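Adhesin (PDB 6VT2) probably anchors the streptococcus to host surfaces by binding sialylated glycans through two tandem Siglec-like modules. Local coordinates at residues P6-V14 with Q116-I124; W56-L64 with L76-P85. One frame throughout, in Å; residues are numbered along the deposited sequence. Where two conformers were deposited one is given.

In the first Siglec-like module two sheets pack face to face, and each contact pairs an outer strand of one sheet with its neighbour. Interaction 1 joins 6-14 to 116-124 and closes the long chain loop inside which interaction 2, 56-64 with 76-85, is nested. Their centres lie 13 Å apart, and the two meet in the core: Ile124 CG2 is 3.6 Å from Val84 CG1, while Leu122 CD2 lies 3.8 Å from Trp56 CZ3. The glycan is near but is not held by these residues. The side chain of Val121 is about 6 Å from the bound sialic acid and that of Ile57 about 7 Å from it.

Interaction 1: residues P6-V14 with Q116-I124; sequences PTITLPQEV and QSERFVLVI
Leu10 lays CD1 near the plane of the Phe120 ring, at its edge, 3.9 Å from Phe120 CD2, and against the carbonyl of Arg119. Its CG sits between the backbone N and the carbonyl carbon (chi1 80°), which swings both methyls across to 116-124. Further on, Val14 CG1 meets Leu122 CD1 at 3.7 Å, the two side chains crossing at a slant. On the other face of the sheet, Glu13 is extended and its CG lies against Val123 CG2.

The two runs keep nearly the same direction, but ladder pairing is confined to Glu13 with Val121 and Val14 with Leu122. Val121 N donates to Gln12 O, Val14 N to Val121 O at 2.8 Å, and Val123 N to Val14 O. Before this ladder the strands separate, and water fills in. One water donates to both Leu10 O and Arg119 O. Another accepts from Ile8 N at 2.8 Å and donates to Glu118 OE2. The Glu118 chain bends at chi2 (87°), and its side chain crosses that of Ile8 at about a right angle, Glu118 CG 3.9 Å from Ile8 CB.

The break after Thr9 lets one N-terminal segment serve two sheets, a strand switch familiar from V-set immunoglobulin-like folds. Strand 7-9 bonds antiparallel to strand 21-29, whereas strand 13-17 lies parallel to strand 119-125 as an outermost strand of the mixed sheet. Strand 95-104 flanks 119-125 on its other edge, and Phe24 of strand 21-29 meets Phe120 edge-to-face between the sheets.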
loop_
_atom_site.group_PDB
_atom_site.type_symbol
_atom_site.label_atom_id
_atom_site.label_comp_id
_atom_site.label_asym_id
_atom_site.label_seq_id
_atom_site.Cartn_x
_atom_site.Cartn_y
_atom_site.Cartn_z
ATOM N N PRO A 6 5.812 48.116 34.531
ATOM C CA PRO A 6 5.035 47.207 33.749
ATOM C C PRO A 6 4.977 45.783 34.304
ATOM O O PRO A 6 5.786 45.458 35.088
ATOM C CB PRO A 6 5.731 47.135 32.384
ATOM C CG PRO A 6 6.536 48.392 32.318
ATOM C CD PRO A 6 6.925 48.670 33.747
ATOM N N THR A 7 3.965 45.052 33.879
ATOM C CA THR A 7 3.730 43.660 34.258
ATOM C C THR A 7 4.259 42.783 33.131
ATOM O O THR A 7 3.797 42.949 32.038
ATOM C CB THR A 7 2.245 43.415 34.518
ATOM O OG1 THR A 7 1.844 44.267 35.582
ATOM C CG2 THR A 7 1.942 41.977 34.875
ATOM N N ILE A 8 5.140 41.851 33.467
ATOM C CA ILE A 8 5.797 40.993 32.490
ATOM C C ILE A 8 5.366 39.558 32.743
ATOM O O ILE A 8 5.431 39.083 33.881
ATOM C CB ILE A 8 7.331 41.091 32.595
ATOM C CG1 ILE A 8 7.830 42.512 32.468
ATOM C CG2 ILE A 8 8.007 40.218 31.525
ATOM C CD1 ILE A 8 9.233 42.671 32.826
ATOM N N THR A 9 4.946 38.926 31.640
ATOM C CA THR A 9 4.478 37.544 31.652
ATOM C C THR A 9 5.374 36.711 30.691
ATOM O O THR A 9 5.618 37.188 29.624
ATOM C CB THR A 9 3.006 37.366 31.286
ATOM O OG1 THR A 9 2.291 38.062 32.301
ATOM C CG2 THR A 9 2.594 35.923 31.294
ATOM N N LEU A 10 6.010 35.664 31.207
ATOM C CA LEU A 10 6.939 34.906 30.323
ATOM C C LEU A 10 7.099 33.490 30.864
ATOM O O LEU A 10 6.804 33.296 32.004
ATOM C CB LEU A 10 8.274 35.640 30.236
ATOM C CG LEU A 10 9.225 35.441 31.406
ATOM C CD1 LEU A 10 10.588 35.992 31.034
ATOM C CD2 LEU A 10 8.698 36.104 32.655
ATOM N N PRO A 11 7.507 32.521 30.029
ATOM C CA PRO A 11 7.655 31.166 30.503
ATOM C C PRO A 11 8.834 31.074 31.469
ATOM O O PRO A 11 9.753 31.711 31.248
ATOM C CB PRO A 11 8.001 30.321 29.282
ATOM C CG PRO A 11 8.337 31.303 28.217
ATOM C CD PRO A 11 7.655 32.602 28.582
ATOM N N GLN A 12 8.723 30.215 32.474
ATOM C CA GLN A 12 9.821 30.110 33.459
ATOM C C GLN A 12 10.904 29.208 32.873
ATOM O O GLN A 12 12.023 29.309 33.277
ATOM C CB GLN A 12 9.497 29.504 34.830
ATOM C CG GLN A 12 8.085 29.391 35.324
ATOM C CD GLN A 12 8.031 28.361 36.444
ATOM O OE1 GLN A 12 8.513 28.632 37.524
ATOM N NE2 GLN A 12 7.536 27.150 36.188
ATOM N N GLU A 13 10.500 28.284 32.034
ATOM C CA GLU A 13 11.496 27.382 31.456
ATOM C C GLU A 13 11.211 27.240 29.967
ATOM O O GLU A 13 10.099 27.072 29.617
ATOM C CB GLU A 13 11.430 26.006 32.106
ATOM C CG GLU A 13 12.416 25.040 31.545
ATOM C CD GLU A 13 12.168 23.691 32.117
ATOM O OE1 GLU A 13 11.176 23.104 31.744
ATOM O OE2 GLU A 13 12.956 23.240 32.939
ATOM N N VAL A 14 12.246 27.268 29.167
ATOM C CA VAL A 14 12.085 27.094 27.721
ATOM C C VAL A 14 13.072 26.001 27.338
ATOM O O VAL A 14 14.236 26.192 27.551
ATOM C CB VAL A 14 12.391 28.377 26.962
ATOM C CG1 VAL A 14 12.316 28.120 25.470
ATOM C CG2 VAL A 14 11.422 29.469 27.376
ATOM N N GLN A 116 14.812 36.029 41.608
ATOM C CA GLN A 116 13.477 36.390 42.087
ATOM C C GLN A 116 12.677 37.205 41.111
ATOM O O GLN A 116 11.459 37.091 41.085
ATOM C CB GLN A 116 13.534 37.163 43.405
ATOM C CG GLN A 116 14.146 36.350 44.534
ATOM C CD GLN A 116 13.819 36.944 45.864
ATOM O OE1 GLN A 116 12.646 36.913 46.303
ATOM N NE2 GLN A 116 14.831 37.524 46.522
ATOM N N SER A 117 13.275 38.058 40.341
ATOM C CA SER A 117 12.517 38.890 39.418
ATOM C C SER A 117 12.278 38.135 38.120
ATOM O O SER A 117 12.602 36.957 37.992
ATOM C CB SER A 117 13.210 40.237 39.234
ATOM O OG SER A 117 14.499 40.067 38.666
ATOM N N GLU A 118 11.660 38.806 37.172
ATOM C CA GLU A 118 11.189 38.136 35.976
ATOM C C GLU A 118 12.363 37.571 35.203
ATOM O O GLU A 118 13.330 38.271 34.899
ATOM C CB GLU A 118 10.414 39.111 35.127
ATOM C CG GLU A 118 9.135 39.699 35.770
ATOM C CD GLU A 118 9.306 40.951 36.633
ATOM O OE1 GLU A 118 10.447 41.377 36.964
ATOM O OE2 GLU A 118 8.255 41.546 36.969
ATOM N N ARG A 119 12.252 36.291 34.870
ATOM C CA ARG A 119 13.381 35.588 34.301
ATOM C C ARG A 119 12.853 34.326 33.641
ATOM O O ARG A 119 11.742 33.859 33.938
ATOM C CB ARG A 119 14.412 35.236 35.369
ATOM C CG ARG A 119 13.927 34.269 36.427
ATOM C CD ARG A 119 14.801 34.391 37.707
ATOM N NE ARG A 119 14.330 33.335 38.566
ATOM C CZ ARG A 119 13.224 33.381 39.276
ATOM N NH1 ARG A 119 12.504 34.506 39.340
ATOM N NH2 ARG A 119 12.833 32.283 39.952
ATOM N N PHE A 120 13.693 33.770 32.793
ATOM C CA PHE A 120 13.438 32.481 32.194
ATOM C C PHE A 120 14.694 31.641 32.295
ATOM O O PHE A 120 15.798 32.177 32.354
ATOM C CB PHE A 120 12.990 32.571 30.734
ATOM C CG PHE A 120 13.973 33.217 29.832
ATOM C CD1 PHE A 120 14.934 32.464 29.188
ATOM C CD2 PHE A 120 13.951 34.595 29.621
ATOM C CE1 PHE A 120 15.904 33.069 28.391
ATOM C CE2 PHE A 120 14.842 35.180 28.793
ATOM C CZ PHE A 120 15.847 34.418 28.158
ATOM N N VAL A 121 14.546 30.316 32.244
ATOM C CA VAL A 121 15.683 29.419 32.135
ATOM C C VAL A 121 15.569 28.746 30.791
ATOM O O VAL A 121 14.574 28.064 30.503
ATOM C CB VAL A 121 15.715 28.383 33.242
ATOM C CG1 VAL A 121 16.963 27.535 33.104
ATOM C CG2 VAL A 121 15.741 29.085 34.621
ATOM N N LEU A 122 16.566 28.966 29.964
ATOM C CA LEU A 122 16.709 28.301 28.689
ATOM C C LEU A 122 17.568 27.069 28.873
ATOM O O LEU A 122 18.680 27.161 29.384
ATOM C CB LEU A 122 17.314 29.288 27.696
ATOM C CG LEU A 122 17.377 28.802 26.264
ATOM C CD1 LEU A 122 15.999 28.694 25.692
ATOM C CD2 LEU A 122 18.264 29.805 25.509
ATOM N N VAL A 123 17.024 25.924 28.531
ATOM C CA VAL A 123 17.635 24.639 28.829
ATOM C C VAL A 123 17.960 23.977 27.523
ATOM O O VAL A 123 17.053 23.728 26.720
ATOM C CB VAL A 123 16.715 23.772 29.699
ATOM C CG1 VAL A 123 17.361 22.434 30.088
ATOM C CG2 VAL A 123 16.278 24.498 30.918
ATOM N N ILE A 124 19.228 23.591 27.357
ATOM C CA ILE A 124 19.659 23.032 26.088
ATOM C C ILE A 124 19.687 21.511 26.152
ATOM O O ILE A 124 20.382 20.947 26.994
ATOM C CB ILE A 124 21.024 23.571 25.668
ATOM C CG1 ILE A 124 21.058 25.121 25.778
ATOM C CG2 ILE A 124 21.423 22.999 24.365
ATOM C CD1 ILE A 124 19.943 25.772 25.073
HETATM O O HOH W 1 5.862 41.555 36.206
HETATM O O HOH W 2 8.962 33.295 34.232
HETATM O O HOH W 3 12.545 30.843 35.452
#

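Interaction 2: residues W56-L64 with L76-P85; sequences WIRYSTDNL and LRTRVYGIVP
Backbone bonds tie Arg58 to Tyr81 and Ser60 to Arg79, each a hydrogen-bonded antiparallel pair, with Tyr59 and Val80 a non-hydrogen-bonded pair between them. Beyond Arg58, where Gly82 CA approaches Trp56 O, a water links Trp56 O to Ile83 N.

Two of the aromatic contacts are CH-pi. Pro85 CD stands 3.5 Å from the centroid of the Trp56 five-membered ring, 9° off its normal, and Arg58 CB covers one face of Tyr81, 3.8 Å from the ring centroid. The Arg79 guanidinium lies over the opposite face. With CG between the backbone N and the carbonyl carbon (chi1 64°), the Tyr81 ring leans toward Arg58.

Among polar side chains, Thr61 OG1 and Thr78 OG1 share a hydrogen bond of 2.8 Å. Water joins Ser60 OG to Arg79 NH2, while Arg79 NE makes a salt bridge to Glu23.

Apolar contacts finish the seam, Leu76 CD2 meeting Leu64 CD2 at 3.9 Å.

This is the antiparallel edge pairing of one beta-sandwich sheet of the Siglec-like module: strand 58-61 is outermost, and 76-83 separates it from 21-29. Trp56 and Ile57 pack on Leu122 of strand 119-125, and Thr78 on Val38 of strand 35-41, both in the facing sheet.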
loop_
_atom_site.group_PDB
_atom_site.type_symbol
_atom_site.label_atom_id
_atom_site.label_comp_id
_atom_site.label_asym_id
_atom_site.label_seq_id
_atom_site.Cartn_x
_atom_site.Cartn_y
_atom_site.Cartn_z
ATOM N N TRP A 56 23.996 33.980 20.870
ATOM C CA TRP A 56 22.912 33.443 20.055
ATOM C C TRP A 56 21.526 33.609 20.686
ATOM O O TRP A 56 20.628 33.258 20.041
ATOM C CB TRP A 56 23.249 32.004 19.668
ATOM C CG TRP A 56 23.660 31.130 20.806
ATOM C CD1 TRP A 56 24.921 30.839 21.164
ATOM C CD2 TRP A 56 22.801 30.471 21.734
ATOM N NE1 TRP A 56 24.903 30.037 22.249
ATOM C CE2 TRP A 56 23.633 29.772 22.616
ATOM C CE3 TRP A 56 21.431 30.350 21.864
ATOM C CZ2 TRP A 56 23.138 28.987 23.631
ATOM C CZ3 TRP A 56 20.942 29.599 22.889
ATOM C CH2 TRP A 56 21.784 28.946 23.765
ATOM N N ILE A 57 21.420 34.093 21.918
ATOM C CA ILE A 57 20.116 34.433 22.462
ATOM C C ILE A 57 19.808 35.833 21.961
ATOM O O ILE A 57 20.545 36.779 22.251
ATOM C CB ILE A 57 20.115 34.391 23.982
ATOM C CG1 ILE A 57 20.447 33.002 24.479
ATOM C CG2 ILE A 57 18.715 34.842 24.474
ATOM C CD1 ILE A 57 20.521 32.959 26.057
ATOM N N ARG A 58 18.737 35.975 21.182
ATOM C CA ARG A 58 18.380 37.234 20.542
ATOM C C ARG A 58 16.969 37.595 20.974
ATOM O O ARG A 58 16.264 36.800 21.420
ATOM C CB ARG A 58 18.429 37.031 19.030
ATOM C CG ARG A 58 19.803 36.572 18.602
ATOM C CD ARG A 58 19.882 36.352 17.124
ATOM N NE ARG A 58 19.685 37.592 16.403
ATOM C CZ ARG A 58 19.445 37.645 15.103
ATOM N NH1 ARG A 58 19.430 36.538 14.392
ATOM N NH2 ARG A 58 19.251 38.803 14.499
ATOM N N TYR A 59 16.681 38.862 20.867
ATOM C CA TYR A 59 15.336 39.295 21.168
ATOM C C TYR A 59 14.954 40.515 20.363
ATOM O O TYR A 59 15.784 41.246 19.985
ATOM C CB TYR A 59 15.055 39.494 22.652
ATOM C CG TYR A 59 15.837 40.594 23.283
ATOM C CD1 TYR A 59 17.150 40.435 23.616
ATOM C CD2 TYR A 59 15.211 41.761 23.631
ATOM C CE1 TYR A 59 17.856 41.451 24.225
ATOM C CE2 TYR A 59 15.894 42.776 24.246
ATOM C CZ TYR A 59 17.216 42.619 24.563
ATOM O OH TYR A 59 17.829 43.648 25.191
ATOM N N SER A 60 13.663 40.680 20.210
ATOM C CA SER A 60 13.159 41.824 19.447
ATOM C C SER A 60 11.774 42.184 19.941
ATOM O O SER A 60 11.044 41.350 20.291
ATOM C CB SER A 60 13.139 41.518 17.993
ATOM O OG SER A 60 12.228 40.517 17.727
ATOM N N THR A 61 11.468 43.461 19.936
ATOM C CA THR A 61 10.135 43.881 20.284
ATOM C C THR A 61 9.638 44.893 19.255
ATOM O O THR A 61 10.137 45.950 19.216
ATOM C CB THR A 61 10.128 44.576 21.619
ATOM O OG1 THR A 61 10.767 43.745 22.567
ATOM C CG2 THR A 61 8.709 44.881 22.062
ATOM N N ASP A 62 8.673 44.503 18.473
ATOM C CA ASP A 62 8.057 45.454 17.558
ATOM C C ASP A 62 7.251 46.418 18.436
ATOM O O ASP A 62 6.880 46.111 19.504
ATOM C CB ASP A 62 7.204 44.672 16.571
ATOM C CG ASP A 62 7.993 43.736 15.668
ATOM O OD1 ASP A 62 9.207 43.720 15.731
ATOM O OD2 ASP A 62 7.360 42.971 14.984
ATOM N N ASN A 63 6.946 47.553 17.906
ATOM C CA ASN A 63 6.014 48.461 18.515
ATOM C C ASN A 63 6.458 48.989 19.868
ATOM O O ASN A 63 5.633 49.395 20.644
ATOM C CB ASN A 63 4.652 47.801 18.668
ATOM C CG ASN A 63 3.550 48.791 18.465
ATOM O OD1 ASN A 63 3.725 49.744 17.734
ATOM N ND2 ASN A 63 2.399 48.566 19.082
ATOM N N LEU A 64 7.747 48.996 20.174
ATOM C CA LEU A 64 8.247 49.608 21.401
ATOM C C LEU A 64 7.968 51.104 21.393
ATOM O O LEU A 64 7.987 51.769 20.341
ATOM C CB LEU A 64 9.748 49.413 21.533
ATOM C CG LEU A 64 10.253 48.290 22.416
ATOM C CD1 LEU A 64 11.789 48.332 22.427
ATOM C CD2 LEU A 64 9.725 48.407 23.843
ATOM N N LEU A 76 2.209 44.115 24.885
ATOM C CA LEU A 76 3.414 44.316 24.088
ATOM C C LEU A 76 4.112 42.961 23.985
ATOM O O LEU A 76 4.338 42.378 24.987
ATOM C CB LEU A 76 4.311 45.302 24.797
ATOM C CG LEU A 76 5.562 45.565 24.002
ATOM C CD1 LEU A 76 5.225 46.192 22.659
ATOM C CD2 LEU A 76 6.508 46.426 24.790
ATOM N N ARG A 77 4.441 42.521 22.783
ATOM C CA ARG A 77 5.031 41.192 22.587
ATOM C C ARG A 77 6.528 41.277 22.275
ATOM O O ARG A 77 6.884 41.944 21.373
ATOM C CB ARG A 77 4.266 40.505 21.474
ATOM C CG ARG A 77 3.042 39.896 22.102
ATOM C CD ARG A 77 2.069 39.273 21.202
ATOM N NE ARG A 77 2.571 38.076 20.612
ATOM C CZ ARG A 77 2.622 36.874 21.090
ATOM N NH1 ARG A 77 2.356 36.625 22.348
ATOM N NH2 ARG A 77 2.996 35.927 20.270
ATOM N N THR A 78 7.346 40.565 23.031
ATOM C CA THR A 78 8.789 40.559 22.790
ATOM C C THR A 78 9.140 39.150 22.357
ATOM O O THR A 78 8.740 38.268 23.019
ATOM C CB THR A 78 9.546 40.915 24.056
ATOM O OG1 THR A 78 9.266 42.267 24.370
ATOM C CG2 THR A 78 11.040 40.727 23.942
ATOM N N ARG A 79 9.802 39.020 21.233
ATOM C CA ARG A 79 10.201 37.705 20.766
ATOM C C ARG A 79 11.601 37.405 21.307
ATOM O O ARG A 79 12.442 38.191 21.128
ATOM C CB ARG A 79 10.251 37.732 19.253
ATOM C CG ARG A 79 10.565 36.372 18.631
ATOM C CD ARG A 79 10.938 36.612 17.182
ATOM N NE ARG A 79 11.173 35.347 16.549
ATOM C CZ ARG A 79 12.010 35.158 15.583
ATOM N NH1 ARG A 79 12.177 33.940 15.117
ATOM N NH2 ARG A 79 12.653 36.154 15.063
ATOM N N VAL A 80 11.791 36.255 21.932
ATOM C CA VAL A 80 13.136 35.804 22.357
ATOM C C VAL A 80 13.401 34.562 21.509
ATOM O O VAL A 80 12.573 33.771 21.428
ATOM C CB VAL A 80 13.183 35.520 23.860
ATOM C CG1 VAL A 80 14.577 35.130 24.286
ATOM C CG2 VAL A 80 12.730 36.724 24.666
ATOM N N TYR A 81 14.522 34.520 20.827
ATOM C CA TYR A 81 14.730 33.473 19.808
ATOM C C TYR A 81 16.219 33.311 19.555
ATOM O O TYR A 81 16.993 34.058 19.951
ATOM C CB TYR A 81 14.037 33.912 18.502
ATOM C CG TYR A 81 14.615 35.152 17.870
ATOM C CD1 TYR A 81 14.370 36.418 18.362
ATOM C CD2 TYR A 81 15.437 35.050 16.781
ATOM C CE1 TYR A 81 14.957 37.530 17.798
ATOM C CE2 TYR A 81 16.046 36.136 16.213
ATOM C CZ TYR A 81 15.773 37.393 16.687
ATOM O OH TYR A 81 16.376 38.441 16.080
ATOM N N GLY A 82 16.511 32.288 18.790
ATOM C CA GLY A 82 17.865 32.061 18.344
ATOM C C GLY A 82 18.005 30.658 17.818
ATOM O O GLY A 82 17.065 29.983 17.660
ATOM N N ILE A 83 19.226 30.325 17.485
ATOM C CA ILE A 83 19.611 28.982 17.040
ATOM C C ILE A 83 20.658 28.484 18.031
ATOM O O ILE A 83 21.710 29.121 18.187
ATOM C CB ILE A 83 20.161 29.016 15.610
ATOM C CG1 ILE A 83 19.069 29.493 14.675
ATOM C CG2 ILE A 83 20.695 27.643 15.277
ATOM C CD1 ILE A 83 19.651 29.858 13.312
ATOM N N VAL A 84 20.369 27.365 18.700
ATOM C CA VAL A 84 21.378 26.780 19.595
ATOM C C VAL A 84 22.478 26.188 18.750
ATOM O O VAL A 84 22.166 25.398 17.870
ATOM C CB VAL A 84 20.782 25.703 20.483
ATOM C CG1 VAL A 84 21.822 25.119 21.429
ATOM C CG2 VAL A 84 19.554 26.329 21.247
ATOM N N PRO A 85 23.745 26.450 19.047
ATOM C CA PRO A 85 24.834 25.897 18.251
ATOM C C PRO A 85 24.765 24.381 18.271
ATOM O O PRO A 85 24.458 23.750 19.288
ATOM C CB PRO A 85 26.089 26.424 18.949
ATOM C CG PRO A 85 25.590 27.741 19.637
ATOM C CD PRO A 85 24.207 27.445 20.043
HETATM O O HOH W 4 20.797 32.767 17.354
HETATM O O HOH W 5 16.990 40.652 17.434
HETATM O O HOH W 6 12.647 39.230 15.264
HETATM O O HOH W 7 7.717 41.696 18.661
HETATM O O HOH W 8 5.710 44.027 19.833
#